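Local atomic coordinates of peptidoglycan-N-acetylmuramic acid deacetylase PdaA (Bacillus subtilis, PDB entry 1W1A), a protein that removes the acetyl group from N-acetylmuramic acid residues of peptidoglycan, a step toward the muramic delta-lactam of the spore cortex that is required for germination. Residues 181-186 / 209-214; 63-68 / 241-246. All coordinates share one frame; numbering follows the deposited sequence.

Interaction 1 (181-186 / 209-214); sequences WSVAFV and PGAIYL. With NDG (2-acetamido-2-deoxy-alpha-D-glucopyranose), chain E.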
loop_
_atom_site.group_PDB
_atom_site.type_symbol
_atom_site.label_atom_id
_atom_site.label_comp_id
_atom_site.label_asym_id
_atom_site.label_seq_id
_atom_site.Cartn_x
_atom_site.Cartn_y
_atom_site.Cartn_z
ATOM N N TRP A 181 -6.461 -0.474 2.402
ATOM C CA TRP A 181 -5.704 -0.544 3.648
ATOM C C TRP A 181 -6.620 -0.507 4.855
ATOM O O TRP A 181 -7.791 -0.167 4.743
ATOM C CB TRP A 181 -4.707 0.617 3.720
ATOM C CG TRP A 181 -5.346 1.959 3.663
ATOM C CD1 TRP A 181 -5.671 2.754 4.712
ATOM C CD2 TRP A 181 -5.775 2.653 2.481
ATOM N NE1 TRP A 181 -6.280 3.908 4.266
ATOM C CE2 TRP A 181 -6.356 3.870 2.900
ATOM C CE3 TRP A 181 -5.722 2.364 1.107
ATOM C CZ2 TRP A 181 -6.885 4.801 1.993
ATOM C CZ3 TRP A 181 -6.249 3.288 0.205
ATOM C CH2 TRP A 181 -6.824 4.496 0.656
ATOM N N SER A 182 -6.084 -0.850 6.019
ATOM C CA SER A 182 -6.891 -0.887 7.226
ATOM C C SER A 182 -6.300 0.002 8.309
ATOM O O SER A 182 -6.925 0.224 9.343
ATOM C CB SER A 182 -7.019 -2.338 7.735
ATOM O OG SER A 182 -5.795 -2.814 8.276
ATOM N N VAL A 183 -5.088 0.496 8.062
ATOM C CA VAL A 183 -4.396 1.388 8.996
ATOM C C VAL A 183 -3.691 2.482 8.206
ATOM O O VAL A 183 -2.926 2.196 7.276
ATOM C CB VAL A 183 -3.322 0.647 9.838
ATOM C CG1 VAL A 183 -2.476 1.668 10.627
ATOM C CG2 VAL A 183 -3.983 -0.340 10.778
ATOM N N ALA A 184 -3.961 3.728 8.581
ATOM C CA ALA A 184 -3.359 4.893 7.946
ATOM C C ALA A 184 -3.487 6.067 8.903
ATOM O O ALA A 184 -4.325 6.055 9.798
ATOM C CB ALA A 184 -4.069 5.221 6.635
ATOM N N PHE A 185 -2.630 7.063 8.724
ATOM C CA PHE A 185 -2.660 8.268 9.534
ATOM C C PHE A 185 -1.940 9.355 8.726
ATOM O O PHE A 185 -1.433 9.082 7.619
ATOM C CB PHE A 185 -2.009 8.041 10.909
ATOM C CG PHE A 185 -0.665 7.366 10.847
ATOM C CD1 PHE A 185 -0.577 5.994 10.676
ATOM C CD2 PHE A 185 0.506 8.114 10.916
ATOM C CE1 PHE A 185 0.675 5.366 10.569
ATOM C CE2 PHE A 185 1.750 7.499 10.809
ATOM C CZ PHE A 185 1.833 6.124 10.636
ATOM N N VAL A 186 -1.909 10.575 9.249
ATOM C CA VAL A 186 -1.295 11.674 8.517
ATOM C C VAL A 186 0.211 11.746 8.657
ATOM O O VAL A 186 0.729 12.446 9.510
ATOM C CB VAL A 186 -1.892 13.048 8.934
ATOM C CG1 VAL A 186 -1.206 14.170 8.158
ATOM C CG2 VAL A 186 -3.404 13.070 8.682
ATOM N N PRO A 209 -5.159 -7.701 14.083
ATOM C CA PRO A 209 -4.853 -8.884 13.274
ATOM C C PRO A 209 -5.300 -8.675 11.836
ATOM O O PRO A 209 -6.371 -8.110 11.585
ATOM C CB PRO A 209 -5.640 -9.992 13.971
ATOM C CG PRO A 209 -5.613 -9.557 15.408
ATOM C CD PRO A 209 -5.913 -8.075 15.289
ATOM N N GLY A 210 -4.478 -9.136 10.901
ATOM C CA GLY A 210 -4.783 -8.987 9.487
ATOM C C GLY A 210 -4.677 -7.555 8.973
ATOM O O GLY A 210 -5.030 -7.275 7.831
ATOM N N ALA A 211 -4.175 -6.650 9.805
ATOM C CA ALA A 211 -4.063 -5.244 9.420
ATOM C C ALA A 211 -3.149 -5.000 8.232
ATOM O O ALA A 211 -2.068 -5.584 8.127
ATOM C CB ALA A 211 -3.580 -4.404 10.614
ATOM N N ILE A 212 -3.604 -4.134 7.336
ATOM C CA ILE A 212 -2.826 -3.750 6.178
ATOM C C ILE A 212 -2.505 -2.278 6.367
ATOM O O ILE A 212 -3.368 -1.402 6.205
ATOM C CB ILE A 212 -3.596 -3.923 4.853
ATOM C CG1 ILE A 212 -3.941 -5.399 4.637
ATOM C CG2 ILE A 212 -2.741 -3.399 3.678
ATOM C CD1 ILE A 212 -4.756 -5.642 3.371
ATOM N N TYR A 213 -1.256 -2.013 6.724
ATOM C CA TYR A 213 -0.795 -0.652 6.936
ATOM C C TYR A 213 -0.495 0.067 5.634
ATOM O O TYR A 213 -0.066 -0.554 4.651
ATOM C CB TYR A 213 0.476 -0.650 7.783
ATOM C CG TYR A 213 0.253 -0.888 9.249
ATOM C CD1 TYR A 213 -0.722 -1.780 9.693
ATOM C CD2 TYR A 213 1.054 -0.255 10.200
ATOM C CE1 TYR A 213 -0.897 -2.031 11.032
ATOM C CE2 TYR A 213 0.887 -0.507 11.560
ATOM C CZ TYR A 213 -0.094 -1.393 11.964
ATOM O OH TYR A 213 -0.294 -1.611 13.306
ATOM N N LEU A 214 -0.750 1.373 5.636
ATOM C CA LEU A 214 -0.453 2.241 4.504
ATOM C C LEU A 214 0.405 3.346 5.098
ATOM O O LEU A 214 -0.073 4.161 5.878
ATOM C CB LEU A 214 -1.714 2.860 3.887
ATOM C CG LEU A 214 -1.389 4.183 3.167
ATOM C CD1 LEU A 214 -0.476 3.925 2.006
ATOM C CD2 LEU A 214 -2.665 4.856 2.695
HETATM C C1 NDG E . -2.734 9.805 -2.422
HETATM C C2 NDG E . -1.674 9.150 -1.534
HETATM C C3 NDG E . -2.334 7.959 -0.855
HETATM C C4 NDG E . -3.527 8.456 -0.003
HETATM C C5 NDG E . -4.490 9.352 -0.822
HETATM C C6 NDG E . -5.450 10.098 0.091
HETATM C C7 NDG E . 0.643 9.373 -2.154
HETATM C C8 NDG E . 1.667 9.231 -3.267
HETATM O O5 NDG E . -3.770 10.358 -1.587
HETATM O O3 NDG E . -1.387 7.273 -0.052
HETATM O O4 NDG E . -4.260 7.344 0.499
HETATM O O6 NDG E . -4.757 10.692 1.187
HETATM O O7 NDG E . 0.910 10.058 -1.164
HETATM N N2 NDG E . -0.517 8.739 -2.308
HETATM O O1 NDG E . -3.309 8.839 -3.242
HETATM O O HOH W 1 -0.488 6.843 6.551
#
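Leu-214 and Trp-181 lie alongside each other and point the same way, and the branch CD2 of Leu-214 is the bump that fills the corner between the indole face and the methyl of Ala-184, 3.8 Å from the centroid of the five-membered ring. The torsion that sets CG of Trp-181 between its own N and carbonyl carbon (chi1 60°) folds the indole back over this leucine, with CB of Trp-181 against CB of Leu-214 at 3.7 Å. CD2 and the six-membered part of the indole both reach O4 of the bound sugar. These residues line the sugar site and so probably form part of the wall of the substrate groove in the NodB-type deacetylase fold, a distorted beta/alpha barrel whose strand 211-215 is paired here by a single bridge, Val-183 with Tyr-213. At the bridge itself, CG1 of Val-183 stands over the centre of one face of the Tyr-213 ring, 3.8 Å from the centroid, while CG2 overhangs the rim near CE1, 3.5 Å away. Replacing Tyr-213 by an alanine would probably open a gap beneath Val-183 and leave the carbonyl of Met-203 without its hydroxyl partner. Leu-214 N donates to Val-183 O at 2.8 Å. O of Ile-212 is gripped twice, by Ser-182 N at 2.8 Å in the carbonyl plane and by Val-183 N from above it, and Ser-182 OG accepts from Ile-212 N at 2.7 Å.

Interaction 2 (63-68 / 241-246); sequences YLTFDN and KSIDDL. With NDG (2-acetamido-2-deoxy-alpha-D-glucopyranose), chain E.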
loop_
_atom_site.group_PDB
_atom_site.type_symbol
_atom_site.label_atom_id
_atom_site.label_comp_id
_atom_site.label_asym_id
_atom_site.label_seq_id
_atom_site.Cartn_x
_atom_site.Cartn_y
_atom_site.Cartn_z
ATOM N N TYR A 63 0.596 -6.531 7.443
ATOM C CA TYR A 63 1.169 -6.391 6.110
ATOM C C TYR A 63 1.569 -4.934 5.860
ATOM O O TYR A 63 0.722 -4.047 5.858
ATOM C CB TYR A 63 0.144 -6.796 5.050
ATOM C CG TYR A 63 -0.563 -8.107 5.323
ATOM C CD1 TYR A 63 -0.018 -9.325 4.908
ATOM C CD2 TYR A 63 -1.773 -8.129 6.010
ATOM C CE1 TYR A 63 -0.664 -10.531 5.175
ATOM C CE2 TYR A 63 -2.427 -9.326 6.285
ATOM C CZ TYR A 63 -1.872 -10.523 5.867
ATOM O OH TYR A 63 -2.523 -11.702 6.155
ATOM N N LEU A 64 2.850 -4.678 5.642
ATOM C CA LEU A 64 3.269 -3.306 5.392
ATOM C C LEU A 64 3.212 -2.909 3.917
ATOM O O LEU A 64 3.753 -3.610 3.049
ATOM C CB LEU A 64 4.686 -3.083 5.912
ATOM C CG LEU A 64 4.896 -3.436 7.381
ATOM C CD1 LEU A 64 6.262 -2.959 7.796
ATOM C CD2 LEU A 64 3.806 -2.791 8.249
ATOM N N THR A 65 2.542 -1.791 3.641
ATOM C CA THR A 65 2.448 -1.273 2.284
ATOM C C THR A 65 2.784 0.205 2.367
ATOM O O THR A 65 2.540 0.855 3.387
ATOM C CB THR A 65 1.013 -1.393 1.673
ATOM O OG1 THR A 65 0.213 -0.278 2.089
ATOM C CG2 THR A 65 0.334 -2.694 2.109
ATOM N N PHE A 66 3.336 0.731 1.283
ATOM C CA PHE A 66 3.691 2.136 1.211
ATOM C C PHE A 66 3.172 2.733 -0.098
ATOM O O PHE A 66 2.977 2.010 -1.069
ATOM C CB PHE A 66 5.211 2.294 1.252
ATOM C CG PHE A 66 5.862 1.668 2.448
ATOM C CD1 PHE A 66 6.104 0.292 2.490
ATOM C CD2 PHE A 66 6.265 2.457 3.526
ATOM C CE1 PHE A 66 6.752 -0.284 3.595
ATOM C CE2 PHE A 66 6.909 1.894 4.632
ATOM C CZ PHE A 66 7.155 0.525 4.669
ATOM N N ASP A 67 2.925 4.044 -0.106
ATOM C CA ASP A 67 2.511 4.752 -1.320
ATOM C C ASP A 67 3.677 5.705 -1.553
ATOM O O ASP A 67 4.074 6.432 -0.643
ATOM C CB ASP A 67 1.229 5.569 -1.116
ATOM C CG ASP A 67 -0.030 4.704 -1.068
ATOM O OD1 ASP A 67 0.057 3.483 -1.330
ATOM O OD2 ASP A 67 -1.112 5.254 -0.769
ATOM N N ASN A 68 4.236 5.707 -2.756
ATOM C CA ASN A 68 5.373 6.566 -3.043
ATOM C C ASN A 68 5.138 7.457 -4.240
ATOM O O ASN A 68 5.160 6.991 -5.378
ATOM C CB ASN A 68 6.607 5.691 -3.244
ATOM C CG ASN A 68 6.973 4.938 -1.977
ATOM O OD1 ASN A 68 7.811 5.394 -1.182
ATOM N ND2 ASN A 68 6.312 3.802 -1.758
ATOM N N LYS A 241 3.877 -9.988 7.173
ATOM C CA LYS A 241 3.827 -10.705 5.906
ATOM C C LYS A 241 3.595 -9.752 4.733
ATOM O O LYS A 241 3.176 -8.605 4.913
ATOM C CB LYS A 241 2.735 -11.774 5.971
ATOM C CG LYS A 241 3.051 -12.857 6.990
ATOM C CD LYS A 241 1.980 -13.928 7.054
ATOM C CE LYS A 241 2.394 -15.078 7.985
ATOM N NZ LYS A 241 1.453 -16.251 7.902
ATOM N N SER A 242 3.879 -10.231 3.529
ATOM C CA SER A 242 3.716 -9.410 2.332
ATOM C C SER A 242 2.364 -9.609 1.650
ATOM O O SER A 242 1.633 -10.552 1.932
ATOM C CB SER A 242 4.818 -9.730 1.328
ATOM O OG SER A 242 4.622 -11.017 0.780
ATOM N N ILE A 243 2.040 -8.710 0.736
ATOM C CA ILE A 243 0.790 -8.812 0.014
ATOM C C ILE A 243 0.801 -10.088 -0.821
ATOM O O ILE A 243 -0.254 -10.688 -1.049
ATOM C CB ILE A 243 0.561 -7.571 -0.864
ATOM C CG1 ILE A 243 0.339 -6.357 0.044
ATOM C CG2 ILE A 243 -0.607 -7.808 -1.822
ATOM C CD1 ILE A 243 -0.761 -6.544 1.093
ATOM N N ASP A 244 1.982 -10.509 -1.277
ATOM C CA ASP A 244 2.051 -11.758 -2.035
ATOM C C ASP A 244 1.700 -12.898 -1.072
ATOM O O ASP A 244 0.952 -13.810 -1.428
ATOM C CB ASP A 244 3.445 -11.992 -2.628
ATOM C CG ASP A 244 3.618 -11.344 -3.989
ATOM O OD1 ASP A 244 2.606 -11.093 -4.679
ATOM O OD2 ASP A 244 4.776 -11.097 -4.388
ATOM N N ASP A 245 2.240 -12.853 0.146
ATOM C CA ASP A 245 1.928 -13.882 1.138
ATOM C C ASP A 245 0.409 -13.875 1.401
ATOM O O ASP A 245 -0.226 -14.926 1.452
ATOM C CB ASP A 245 2.667 -13.631 2.463
ATOM C CG ASP A 245 4.188 -13.687 2.324
ATOM O OD1 ASP A 245 4.702 -14.376 1.419
ATOM O OD2 ASP A 245 4.878 -13.050 3.147
ATOM N N LEU A 246 -0.171 -12.688 1.564
ATOM C CA LEU A 246 -1.610 -12.563 1.820
ATOM C C LEU A 246 -2.387 -13.281 0.726
ATOM O O LEU A 246 -3.319 -14.052 1.009
ATOM C CB LEU A 246 -2.021 -11.084 1.845
ATOM C CG LEU A 246 -3.446 -10.713 2.275
ATOM C CD1 LEU A 246 -3.502 -9.237 2.530
ATOM C CD2 LEU A 246 -4.459 -11.102 1.223
HETATM C C1 NDG E . -2.734 9.805 -2.422
HETATM C C2 NDG E . -1.674 9.150 -1.534
HETATM C C3 NDG E . -2.334 7.959 -0.855
HETATM C C4 NDG E . -3.527 8.456 -0.003
HETATM C C5 NDG E . -4.490 9.352 -0.822
HETATM C C6 NDG E . -5.450 10.098 0.091
HETATM C C7 NDG E . 0.643 9.373 -2.154
HETATM C C8 NDG E . 1.667 9.231 -3.267
HETATM O O5 NDG E . -3.770 10.358 -1.587
HETATM O O3 NDG E . -1.387 7.273 -0.052
HETATM O O4 NDG E . -4.260 7.344 0.499
HETATM O O6 NDG E . -4.757 10.692 1.187
HETATM O O7 NDG E . 0.910 10.058 -1.164
HETATM N N2 NDG E . -0.517 8.739 -2.308
HETATM O O1 NDG E . -3.309 8.839 -3.242
HETATM O O HOH W 2 5.003 -6.633 5.666
#
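The backbones meet at Tyr-63 and Lys-241, whose CA atoms stand 5.1 Å apart, with CA of Tyr-63 directed at the carbonyl oxygen of Lys-241 in a CA-H...O contact of 3.2 Å. A water completes this edge, accepting from Leu-64 N and donating to Lys-241 O. The Tyr-63 ring, carried with CG beside its own N and anti to the carbonyl carbon (chi1 -48°), reaches over the beginning of helix 243-251. Leu-246 crosses it at about a right angle: CD1 lies over the ring centre, 3.8 Å from the centroid, while CB touches CE1 at 3.6 Å. The same CE1 meets CB of Lys-241, whose extended chain then leads away to salt bridges with Glu-249 and Glu-59. Tyr-63 OH, in turn, accepts from the backbone N of Asn-56. Strand 61-68 belongs to the parallel sheet of the NodB deacetylase barrel, and the turn into the last helix packs against its beginning, whereas Asp-67, probably the catalytic base as in relatives, lies farther along it toward the bound sugar. That turn is shaped by a capping box: Ser-242 OG accepts from Asp-245 N at 3.1 Å, and Ser-242 N donates to Asp-245 OD2 at 3.0 Å, nearly straight (177°) but from above the carboxylate plane. In the first residue of the helix, CD1 of Ile-243 bridges two strand residues, touching CB of Tyr-63 and CG2 of Thr-65, both at 4.1 Å.

In the fold
Strand 61-68 is the first of the segments met along the chain, and it reaches residues 241-246 only after 172 intervening residues, among them strands 90-93 and 211-215, its neighbours in the sheet; interaction 2 thus closes a long loop that holds most of the barrel. Within that span, interaction 1 closes a much shorter one, from the loop after strand 177-178 through helix 196-205 to strand 211-215; the two therefore nest and do not cross. Strands 61-68 and 211-215 join the contacts directly: Ile-212 CG2 packs on Thr-65 CG2 at 3.5 Å. Interaction 2 ties the sheet to the C-terminal helix, interaction 1 to the 181-186 loop. Interaction 1 touches the bound sugar; Asp-67 lies close to it, though the modelled approach is too short to interpret.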